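PDB 2VM9: discoidin-2 from Dictyostelium discoideum, which binds galactose and N-acetylgalactosamine as a trimeric lectin of the slime mould and may take part in forming the spore coat. Local coordinates for residues D27-S33 against F46-W52; T78-G82 against I145-W149; L16-T22 against Q61-S67. One frame throughout, in Å; residues are numbered along the deposited sequence.

Contact 1. Residues D27-S33 against F46-W52; sequences DHGVKNS and FDGSESW. With CA (calcium ion), chain B; PO4 (phosphate ion), chain G.
Residues 27-33 and 46-52 form a buried loop-to-loop contact beside the calcium site of the F5/8 type C beta-sandwich, within the long connection between strands 17-20 and 52-53. A single backbone bond ties the two segments directly: Ser49 N donates to Asp27 O at 2.9 Å. Gly48 turns through a positive phi of 121° just before it, and its CA lies against the same carbonyl. Ser49 OG, bonded to Ser51 O, meets the His28 imidazole obliquely, 3.3 Å from CD2, while His28 CE1 approaches Phe46 CE2 to 3.7 Å; the two rings are inclined at 36°, an oblique meeting. His28 NE2 faces phosphate O2 at a doubtfully short 2.5 Å, and ND1 is held by Asn25. Farther along, Trp52 presents one face to Val30 CG1, with CD1 of the indole 4.0 Å from that methyl, and its NE1 bonds Thr22 O. One water joins Asp27 OD1, Lys31 NZ, Asn32 ND2 and Asp47 O. Asp47 OD1 binds the calcium ion at 2.5 Å, alongside Asn39, Ser40 and waters. From the second subunit, Ala26 N donates to Asp27 OD1, Asp23 pairs with Lys31 and Ser55 meets Asp47 OD2. Such polar links probably do much to hold these loops, regular only in a short 3-10 turn at 30-31, and the phosphate, probably from the crystallisation liquor, is consistent with an anion-accepting spot between His28 and Arg81.

Contact 2. Residues T78-G82 against I145-W149; sequences TQGRG and ISLRW. With PO4 (phosphate ion), chain G.
Two backbone bonds of an antiparallel pair join the end of strand 70-79 to strand 146-153: Arg148 N donates to Gln79 O at 2.9 Å, and Gln79 N to Arg148 O at 2.8 Å. Thr78 and Trp149 form the neighbouring non-hydrogen-bonded pair, their side chains on the opposite face of the sheet from those of Gln79 and Arg148. Among the side-chain bonds, Arg148 holds Gly80 O side-on, with NE at 2.8 Å and NH2 at 3.0 Å, the oxygen lying in the guanidinium plane. A bend at chi3 (-73°) turns the arginine back toward that carbonyl. Stacking comes next: the Gln79 amide lies over one face of this guanidinium, planes 12° apart, with OE1 3.4 Å from CZ, while Gly82 N sits over the opposite face. Asn36 N bonds Gln79 OE1, Asn118 O takes Gln79 NE2, Phe37 O takes Arg148 NH1, and NH2 also reaches Asn118 and Arg117. Plain packing is seen where Arg81 CB meets Ser146 CB at 3.8 Å. Fully extended, Arg81 carries its guanidinium away to a phosphate oxygen, O2, which both NH1 and NH2 grip edge-on; Asp83 pairs with NE. This is an antiparallel strand end in the discoidin-type beta-sandwich, leading into the Arg-Gly-Asp sequence predicted as a cell attachment site.

Contact 3. Residues L16-T22 against Q61-S67; sequences LNLRSST and QFIVAGS
Strands 17-20 and 63-67 run antiparallel, their axes 4.5 Å apart at closest and their directions 162° from each other, with Asn17 facing Gly66 and Arg19 facing Val64 as the hydrogen-bonded pairs. Both pairs make two bonds, and Ser21 N to Phe62 O carries the ladder past the end of the strands. Leu18, Ser20, Ile63 and Ala65 share one face of the sheet; here Leu18 CD2 presses on Ala65 CB at 3.5 Å, a tight contact, and Leu18 CB touches Ile63 CG2 at 4.0 Å. This face turns inward to Trp149 and Trp52. On the other face Arg19 runs beside Val64, then bends at chi3 (72°) to bring NH1 in the plane of the Phe62 ring, at its edge and 3.7 Å from CE1; NH2 bonds Ala12 O of the third subunit. Ser21 CB lies over the same ring in a CH-pi contact, 3.6 Å from the ring centroid. Beyond the strands, Ser21 OG and Thr22 OG1 both donate to Gln61 OE1, each at 2.7 Å and from opposite faces of the amide, while Ser21 OG also receives Phe62 N at 3.0 Å. Asp58 holds the amide nitrogen of Gln61. The result is an antiparallel edge pair of the jelly-roll-like F5/8 type C beta-sandwich: strand 17-20 is outermost within the chain, with a largely apolar side toward the sandwich interior and Arg19 reaching another subunit of the trimer.

In the fold
From the N terminus, strand 17-20 comes first, and contact 3 closes a loop when it pairs with strand 63-67. Contact 1 is nested within that loop, folding 27-33 against 46-52 around the calcium-binding loop. Contact 2 follows in series: strand 70-79 leads on directly from 63-67, and contact 2 closes a second, longer loop when strand 70-79 pairs with strand 146-153. The three adjoin in space. Ser33 and Glu50 of contact 1 bond the backbone of Trp149 and Gly82 in contact 2, and both contacts touch the same phosphate. Trp52 links contact 1 to contact 3, while Trp149 packs from contact 2 onto Leu18, Ile63 and Ala65, joining the two sheets of the sandwich.

Contact 1. Residues D27-S33 against F46-W52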
loop_
_atom_site.group_PDB
_atom_site.type_symbol
_atom_site.label_atom_id
_atom_site.label_comp_id
_atom_site.label_asym_id
_atom_site.label_seq_id
_atom_site.Cartn_x
_atom_site.Cartn_y
_atom_site.Cartn_z
ATOM N N ASP A 27 -23.728 -19.742 7.864
ATOM C CA ASP A 27 -23.020 -21.015 7.795
ATOM C C ASP A 27 -22.727 -21.512 6.351
ATOM O O ASP A 27 -22.107 -22.547 6.184
ATOM C CB ASP A 27 -23.731 -22.096 8.617
ATOM C CG ASP A 27 -23.387 -22.015 10.084
ATOM O OD1 ASP A 27 -22.211 -21.754 10.403
ATOM O OD2 ASP A 27 -24.308 -22.252 10.894
ATOM N N HIS A 28 -23.114 -20.723 5.339
ATOM C CA HIS A 28 -22.732 -20.990 3.939
ATOM C C HIS A 28 -22.014 -19.762 3.341
ATOM O O HIS A 28 -22.000 -19.578 2.115
ATOM C CB HIS A 28 -23.985 -21.286 3.077
ATOM C CG HIS A 28 -24.730 -22.526 3.478
ATOM N ND1 HIS A 28 -25.525 -22.586 4.604
ATOM C CD2 HIS A 28 -24.864 -23.729 2.858
ATOM C CE1 HIS A 28 -26.075 -23.790 4.690
ATOM N NE2 HIS A 28 -25.687 -24.504 3.645
ATOM N N GLY A 29 -21.393 -18.944 4.198
ATOM C CA GLY A 29 -20.792 -17.670 3.740
ATOM C C GLY A 29 -19.451 -17.808 3.037
ATOM O O GLY A 29 -18.862 -18.902 2.999
ATOM N N VAL A 30 -18.952 -16.691 2.506
ATOM C CA VAL A 30 -17.662 -16.685 1.798
ATOM C C VAL A 30 -16.497 -17.123 2.684
ATOM O O VAL A 30 -15.477 -17.563 2.177
ATOM C CB VAL A 30 -17.323 -15.298 1.173
ATOM C CG1 VAL A 30 -18.424 -14.840 0.199
ATOM C CG2 VAL A 30 -17.073 -14.246 2.269
ATOM N N LYS A 31 -16.655 -17.028 4.009
ATOM C CA LYS A 31 -15.599 -17.461 4.914
ATOM C C LYS A 31 -15.358 -18.988 4.767
ATOM O O LYS A 31 -14.304 -19.504 5.173
ATOM C CB LYS A 31 -15.966 -17.119 6.356
ATOM C CG LYS A 31 -17.131 -17.984 6.904
ATOM C CD LYS A 31 -17.383 -17.703 8.410
ATOM C CE LYS A 31 -18.383 -18.706 8.972
ATOM N NZ LYS A 31 -17.768 -20.105 9.084
ATOM N N ASN A 32 -16.309 -19.691 4.145
ATOM C CA ASN A 32 -16.167 -21.147 3.949
ATOM C C ASN A 32 -15.757 -21.499 2.513
ATOM O O ASN A 32 -15.924 -22.647 2.080
ATOM C CB ASN A 32 -17.479 -21.864 4.280
ATOM C CG ASN A 32 -17.801 -21.842 5.774
ATOM O OD1 ASN A 32 -17.002 -21.359 6.583
ATOM N ND2 ASN A 32 -18.982 -22.331 6.141
ATOM N N SER A 33 -15.219 -20.517 1.792
ATOM C CA SER A 33 -15.036 -20.685 0.348
ATOM C C SER A 33 -13.613 -20.996 -0.101
ATOM O O SER A 33 -13.386 -21.155 -1.295
ATOM C CB SER A 33 -15.590 -19.476 -0.438
ATOM O OG SER A 33 -14.734 -18.335 -0.338
ATOM N N PHE A 46 -23.941 -29.598 12.176
ATOM C CA PHE A 46 -23.606 -28.835 10.983
ATOM C C PHE A 46 -22.726 -27.656 11.393
ATOM O O PHE A 46 -23.170 -26.760 12.108
ATOM C CB PHE A 46 -24.886 -28.335 10.316
ATOM C CG PHE A 46 -24.650 -27.659 9.005
ATOM C CD1 PHE A 46 -24.116 -28.375 7.947
ATOM C CD2 PHE A 46 -24.939 -26.303 8.837
ATOM C CE1 PHE A 46 -23.862 -27.768 6.727
ATOM C CE2 PHE A 46 -24.692 -25.691 7.608
ATOM C CZ PHE A 46 -24.166 -26.417 6.562
ATOM N N ASP A 47 -21.476 -27.681 10.945
ATOM C CA ASP A 47 -20.533 -26.619 11.267
ATOM C C ASP A 47 -20.306 -25.665 10.077
ATOM O O ASP A 47 -19.407 -24.809 10.111
ATOM C CB ASP A 47 -19.210 -27.179 11.788
ATOM C CG ASP A 47 -18.552 -28.209 10.844
ATOM O OD1 ASP A 47 -19.217 -28.701 9.909
ATOM O OD2 ASP A 47 -17.365 -28.543 11.080
ATOM N N GLY A 48 -21.132 -25.815 9.052
ATOM C CA GLY A 48 -21.058 -24.978 7.863
ATOM C C GLY A 48 -20.811 -25.804 6.615
ATOM O O GLY A 48 -20.246 -26.905 6.681
ATOM N N SER A 49 -21.248 -25.272 5.465
ATOM C CA SER A 49 -20.995 -25.924 4.189
ATOM C C SER A 49 -19.512 -25.805 3.875
ATOM O O SER A 49 -18.845 -24.793 4.222
ATOM C CB SER A 49 -21.793 -25.234 3.092
ATOM O OG SER A 49 -21.567 -23.836 3.091
ATOM N N GLU A 50 -19.000 -26.822 3.205
ATOM C CA GLU A 50 -17.642 -26.757 2.669
ATOM C C GLU A 50 -17.691 -26.039 1.312
ATOM O O GLU A 50 -17.405 -26.618 0.240
ATOM C CB GLU A 50 -17.072 -28.172 2.577
ATOM C CG GLU A 50 -16.895 -28.771 3.990
ATOM C CD GLU A 50 -16.415 -30.210 3.974
ATOM O OE1 GLU A 50 -16.599 -30.880 2.953
ATOM O OE2 GLU A 50 -15.865 -30.652 4.990
ATOM N N SER A 51 -18.129 -24.782 1.356
ATOM C CA SER A 51 -18.324 -23.947 0.170
ATOM C C SER A 51 -18.900 -22.608 0.632
ATOM O O SER A 51 -19.496 -22.511 1.708
ATOM C CB SER A 51 -19.361 -24.563 -0.814
ATOM O OG SER A 51 -20.668 -24.679 -0.180
ATOM N N TRP A 52 -18.772 -21.591 -0.210
ATOM C CA TRP A 52 -19.779 -20.520 -0.170
ATOM C C TRP A 52 -20.994 -21.085 -0.918
ATOM O O TRP A 52 -20.833 -21.721 -1.977
ATOM C CB TRP A 52 -19.285 -19.289 -0.925
ATOM C CG TRP A 52 -20.415 -18.350 -1.301
ATOM C CD1 TRP A 52 -21.229 -17.658 -0.436
ATOM C CD2 TRP A 52 -20.832 -17.992 -2.624
ATOM N NE1 TRP A 52 -22.125 -16.894 -1.143
ATOM C CE2 TRP A 52 -21.920 -17.080 -2.486
ATOM C CE3 TRP A 52 -20.406 -18.353 -3.910
ATOM C CZ2 TRP A 52 -22.574 -16.506 -3.590
ATOM C CZ3 TRP A 52 -21.075 -17.789 -5.025
ATOM C CH2 TRP A 52 -22.134 -16.876 -4.852
HETATM CA CA CA B . -19.008 -30.662 8.414
HETATM P P PO4 G . -27.240 -27.615 3.954
HETATM O O1 PO4 G . -28.326 -28.250 3.100
HETATM O O2 PO4 G . -26.388 -26.802 3.151
HETATM O O3 PO4 G . -26.465 -28.743 4.603
HETATM O O4 PO4 G . -27.901 -26.855 5.079
HETATM O O HOH W 1 -19.690 -22.166 9.298
HETATM O O HOH W 2 -24.875 -24.662 12.310
HETATM O O HOH W 3 -20.940 -29.538 7.475
HETATM O O HOH W 4 -18.352 -31.402 6.333
HETATM O O HOH W 5 -19.930 -31.585 10.865
HETATM O O HOH W 6 -20.760 -32.376 7.936
#

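Contact 2. Residues T78-G82 against I145-W149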
loop_
_atom_site.group_PDB
_atom_site.type_symbol
_atom_site.label_atom_id
_atom_site.label_comp_id
_atom_site.label_asym_id
_atom_site.label_seq_id
_atom_site.Cartn_x
_atom_site.Cartn_y
_atom_site.Cartn_z
ATOM N N THR A 78 -11.221 -23.113 -9.169
ATOM C CA THR A 78 -12.533 -23.333 -8.535
ATOM C C THR A 78 -12.764 -24.819 -8.284
ATOM O O THR A 78 -12.180 -25.692 -8.932
ATOM C CB THR A 78 -13.724 -22.747 -9.358
ATOM O OG1 THR A 78 -13.899 -23.501 -10.564
ATOM C CG2 THR A 78 -13.471 -21.251 -9.701
ATOM N N GLN A 79 -13.671 -25.078 -7.354
ATOM C CA GLN A 79 -13.972 -26.396 -6.894
ATOM C C GLN A 79 -15.442 -26.348 -6.491
ATOM O O GLN A 79 -16.003 -25.283 -6.183
ATOM C CB GLN A 79 -13.047 -26.645 -5.707
ATOM C CG GLN A 79 -12.978 -27.989 -5.140
ATOM C CD GLN A 79 -11.932 -28.001 -4.025
ATOM O OE1 GLN A 79 -11.802 -27.018 -3.281
ATOM N NE2 GLN A 79 -11.193 -29.097 -3.900
ATOM N N GLY A 80 -16.084 -27.501 -6.489
ATOM C CA GLY A 80 -17.435 -27.552 -5.986
ATOM C C GLY A 80 -17.467 -27.602 -4.455
ATOM O O GLY A 80 -16.470 -27.326 -3.747
ATOM N N ARG A 81 -18.642 -27.935 -3.965
ATOM C CA ARG A 81 -18.894 -28.010 -2.524
ATOM C C ARG A 81 -18.424 -29.338 -1.958
ATOM O O ARG A 81 -18.735 -30.402 -2.517
ATOM C CB ARG A 81 -20.398 -27.820 -2.264
ATOM C CG ARG A 81 -20.788 -27.997 -0.815
ATOM C CD ARG A 81 -22.229 -27.529 -0.543
ATOM N NE ARG A 81 -22.550 -27.847 0.839
ATOM C CZ ARG A 81 -23.699 -27.581 1.439
ATOM N NH1 ARG A 81 -24.673 -26.951 0.774
ATOM N NH2 ARG A 81 -23.862 -27.938 2.721
ATOM N N GLY A 82 -17.715 -29.303 -0.829
ATOM C CA GLY A 82 -17.142 -30.557 -0.291
ATOM C C GLY A 82 -18.134 -31.580 0.261
ATOM O O GLY A 82 -17.902 -32.792 0.134
ATOM N N ILE A 145 -25.645 -22.861 -6.449
ATOM C CA ILE A 145 -24.447 -22.065 -6.653
ATOM C C ILE A 145 -23.620 -22.221 -5.364
ATOM O O ILE A 145 -23.853 -21.537 -4.373
ATOM C CB ILE A 145 -24.788 -20.606 -6.927
ATOM C CG1 ILE A 145 -25.573 -20.503 -8.246
ATOM C CG2 ILE A 145 -23.499 -19.755 -6.963
ATOM C CD1 ILE A 145 -26.208 -19.108 -8.480
ATOM N N SER A 146 -22.683 -23.157 -5.410
ATOM C CA SER A 146 -21.812 -23.462 -4.286
ATOM C C SER A 146 -20.416 -23.664 -4.855
ATOM O O SER A 146 -20.225 -24.381 -5.850
ATOM C CB SER A 146 -22.273 -24.740 -3.546
ATOM O OG SER A 146 -23.599 -24.607 -3.032
ATOM N N LEU A 147 -19.418 -23.037 -4.229
ATOM C CA LEU A 147 -18.071 -23.201 -4.751
ATOM C C LEU A 147 -17.028 -22.949 -3.683
ATOM O O LEU A 147 -17.303 -22.316 -2.636
ATOM C CB LEU A 147 -17.802 -22.294 -5.964
ATOM C CG LEU A 147 -17.755 -20.782 -5.650
ATOM C CD1 LEU A 147 -16.366 -20.329 -5.209
ATOM C CD2 LEU A 147 -18.211 -19.955 -6.836
ATOM N N ARG A 148 -15.834 -23.460 -3.965
ATOM C CA ARG A 148 -14.623 -23.080 -3.262
ATOM C C ARG A 148 -13.650 -22.603 -4.339
ATOM O O ARG A 148 -13.787 -22.975 -5.497
ATOM C CB ARG A 148 -14.032 -24.255 -2.483
ATOM C CG ARG A 148 -14.897 -24.670 -1.288
ATOM C CD ARG A 148 -14.385 -25.999 -0.673
ATOM N NE ARG A 148 -14.730 -27.110 -1.574
ATOM C CZ ARG A 148 -14.281 -28.358 -1.439
ATOM N NH1 ARG A 148 -13.455 -28.674 -0.426
ATOM N NH2 ARG A 148 -14.624 -29.292 -2.332
ATOM N N TRP A 149 -12.695 -21.751 -3.958
ATOM C CA TRP A 149 -11.831 -21.130 -4.951
ATOM C C TRP A 149 -10.579 -20.551 -4.327
ATOM O O TRP A 149 -10.481 -20.414 -3.093
ATOM C CB TRP A 149 -12.577 -20.038 -5.742
ATOM C CG TRP A 149 -12.984 -18.828 -4.943
ATOM C CD1 TRP A 149 -13.391 -18.778 -3.621
ATOM C CD2 TRP A 149 -13.033 -17.488 -5.427
ATOM N NE1 TRP A 149 -13.680 -17.460 -3.272
ATOM C CE2 TRP A 149 -13.498 -16.667 -4.372
ATOM C CE3 TRP A 149 -12.756 -16.899 -6.670
ATOM C CZ2 TRP A 149 -13.653 -15.277 -4.517
ATOM C CZ3 TRP A 149 -12.920 -15.541 -6.818
ATOM C CH2 TRP A 149 -13.379 -14.739 -5.743
HETATM P P PO4 G . -27.240 -27.615 3.954
HETATM O O1 PO4 G . -28.326 -28.250 3.100
HETATM O O2 PO4 G . -26.388 -26.802 3.151
HETATM O O3 PO4 G . -26.465 -28.743 4.603
HETATM O O4 PO4 G . -27.901 -26.855 5.079
#

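Contact 3. Residues L16-T22 against Q61-S67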
loop_
_atom_site.group_PDB
_atom_site.type_symbol
_atom_site.label_atom_id
_atom_site.label_comp_id
_atom_site.label_asym_id
_atom_site.label_seq_id
_atom_site.Cartn_x
_atom_site.Cartn_y
_atom_site.Cartn_z
ATOM N N LEU A 16 -7.160 -10.814 0.728
ATOM C CA LEU A 16 -8.274 -10.173 0.040
ATOM C C LEU A 16 -9.527 -10.182 0.909
ATOM O O LEU A 16 -9.768 -11.146 1.622
ATOM C CB LEU A 16 -8.569 -10.884 -1.290
ATOM C CG LEU A 16 -7.412 -10.856 -2.285
ATOM C CD1 LEU A 16 -7.736 -11.758 -3.460
ATOM C CD2 LEU A 16 -7.138 -9.399 -2.748
ATOM N N ASN A 17 -10.289 -9.098 0.870
ATOM C CA ASN A 17 -11.609 -9.042 1.482
ATOM C C ASN A 17 -12.564 -9.737 0.489
ATOM O O ASN A 17 -12.419 -9.554 -0.729
ATOM C CB ASN A 17 -12.084 -7.590 1.617
ATOM C CG ASN A 17 -11.147 -6.701 2.462
ATOM O OD1 ASN A 17 -10.577 -5.685 1.970
ATOM N ND2 ASN A 17 -11.020 -7.043 3.741
ATOM N N LEU A 18 -13.513 -10.521 0.998
ATOM C CA LEU A 18 -14.523 -11.172 0.127
ATOM C C LEU A 18 -15.909 -10.642 0.456
ATOM O O LEU A 18 -16.252 -10.427 1.635
ATOM C CB LEU A 18 -14.517 -12.698 0.320
ATOM C CG LEU A 18 -13.261 -13.488 -0.076
ATOM C CD1 LEU A 18 -13.588 -14.988 -0.094
ATOM C CD2 LEU A 18 -12.772 -13.030 -1.424
ATOM N N ARG A 19 -16.715 -10.463 -0.577
ATOM C CA ARG A 19 -18.103 -10.067 -0.403
ATOM C C ARG A 19 -18.969 -10.838 -1.384
ATOM O O ARG A 19 -18.857 -10.650 -2.602
ATOM C CB ARG A 19 -18.263 -8.576 -0.688
ATOM C CG ARG A 19 -19.723 -8.118 -0.486
ATOM C CD ARG A 19 -19.852 -6.614 -0.657
ATOM N NE ARG A 19 -19.714 -6.186 -2.051
ATOM C CZ ARG A 19 -20.682 -6.216 -2.972
ATOM N NH1 ARG A 19 -21.874 -6.712 -2.688
ATOM N NH2 ARG A 19 -20.445 -5.764 -4.203
ATOM N N SER A 20 -19.862 -11.668 -0.871
ATOM C CA SER A 20 -20.818 -12.354 -1.751
ATOM C C SER A 20 -22.072 -11.504 -2.015
ATOM O O SER A 20 -22.431 -10.591 -1.241
ATOM C CB SER A 20 -21.246 -13.699 -1.127
ATOM O OG SER A 20 -21.790 -13.456 0.177
ATOM N N SER A 21 -22.767 -11.859 -3.097
ATOM C CA SER A 21 -24.040 -11.259 -3.460
ATOM C C SER A 21 -25.084 -11.648 -2.380
ATOM O O SER A 21 -25.723 -10.782 -1.776
ATOM C CB SER A 21 -24.450 -11.787 -4.836
ATOM O OG SER A 21 -24.272 -13.180 -4.872
ATOM N N THR A 22 -25.260 -12.957 -2.161
ATOM C CA THR A 22 -26.151 -13.472 -1.112
ATOM C C THR A 22 -25.499 -14.745 -0.561
ATOM O O THR A 22 -24.623 -15.344 -1.232
ATOM C CB THR A 22 -27.584 -13.817 -1.639
ATOM O OG1 THR A 22 -27.513 -14.922 -2.568
ATOM C CG2 THR A 22 -28.245 -12.586 -2.324
ATOM N N GLN A 61 -25.447 -13.886 -9.211
ATOM C CA GLN A 61 -24.708 -14.060 -7.949
ATOM C C GLN A 61 -23.213 -13.890 -8.206
ATOM O O GLN A 61 -22.757 -13.997 -9.339
ATOM C CB GLN A 61 -24.977 -15.453 -7.357
ATOM C CG GLN A 61 -26.483 -15.697 -7.150
ATOM C CD GLN A 61 -27.095 -14.622 -6.275
ATOM O OE1 GLN A 61 -26.676 -14.410 -5.120
ATOM N NE2 GLN A 61 -28.076 -13.905 -6.825
ATOM N N PHE A 62 -22.450 -13.623 -7.150
ATOM C CA PHE A 62 -21.014 -13.394 -7.319
ATOM C C PHE A 62 -20.328 -13.421 -5.982
ATOM O O PHE A 62 -20.982 -13.287 -4.953
ATOM C CB PHE A 62 -20.734 -12.002 -7.974
ATOM C CG PHE A 62 -21.405 -10.841 -7.245
ATOM C CD1 PHE A 62 -20.840 -10.319 -6.084
ATOM C CD2 PHE A 62 -22.571 -10.276 -7.751
ATOM C CE1 PHE A 62 -21.474 -9.252 -5.387
ATOM C CE2 PHE A 62 -23.217 -9.212 -7.094
ATOM C CZ PHE A 62 -22.670 -8.711 -5.884
ATOM N N ILE A 63 -19.002 -13.543 -6.021
ATOM C CA ILE A 63 -18.172 -13.092 -4.900
ATOM C C ILE A 63 -17.192 -12.084 -5.478
ATOM O O ILE A 63 -16.553 -12.351 -6.506
ATOM C CB ILE A 63 -17.370 -14.224 -4.219
ATOM C CG1 ILE A 63 -18.265 -15.399 -3.805
ATOM C CG2 ILE A 63 -16.581 -13.660 -2.991
ATOM C CD1 ILE A 63 -17.458 -16.581 -3.289
ATOM N N VAL A 64 -17.087 -10.939 -4.816
ATOM C CA VAL A 64 -16.070 -9.937 -5.117
ATOM C C VAL A 64 -14.925 -10.143 -4.142
ATOM O O VAL A 64 -15.164 -10.327 -2.945
ATOM C CB VAL A 64 -16.593 -8.496 -4.910
ATOM C CG1 VAL A 64 -15.499 -7.487 -5.291
ATOM C CG2 VAL A 64 -17.861 -8.268 -5.702
ATOM N N ALA A 65 -13.701 -10.134 -4.671
ATOM C CA ALA A 65 -12.474 -10.194 -3.868
ATOM C C ALA A 65 -11.703 -8.911 -4.106
ATOM O O ALA A 65 -11.482 -8.529 -5.266
ATOM C CB ALA A 65 -11.663 -11.386 -4.273
ATOM N N GLY A 66 -11.313 -8.223 -3.034
ATOM C CA GLY A 66 -10.674 -6.938 -3.235
ATOM C C GLY A 66 -9.631 -6.581 -2.199
ATOM O O GLY A 66 -9.613 -7.137 -1.082
ATOM N N SER A 67 -8.774 -5.646 -2.588
ATOM C CA SER A 67 -7.919 -4.925 -1.661
ATOM C C SER A 67 -7.344 -3.724 -2.421
ATOM O O SER A 67 -7.481 -3.636 -3.642
ATOM C CB SER A 67 -6.819 -5.838 -1.109
ATOM O OG SER A 67 -5.760 -5.993 -2.040
#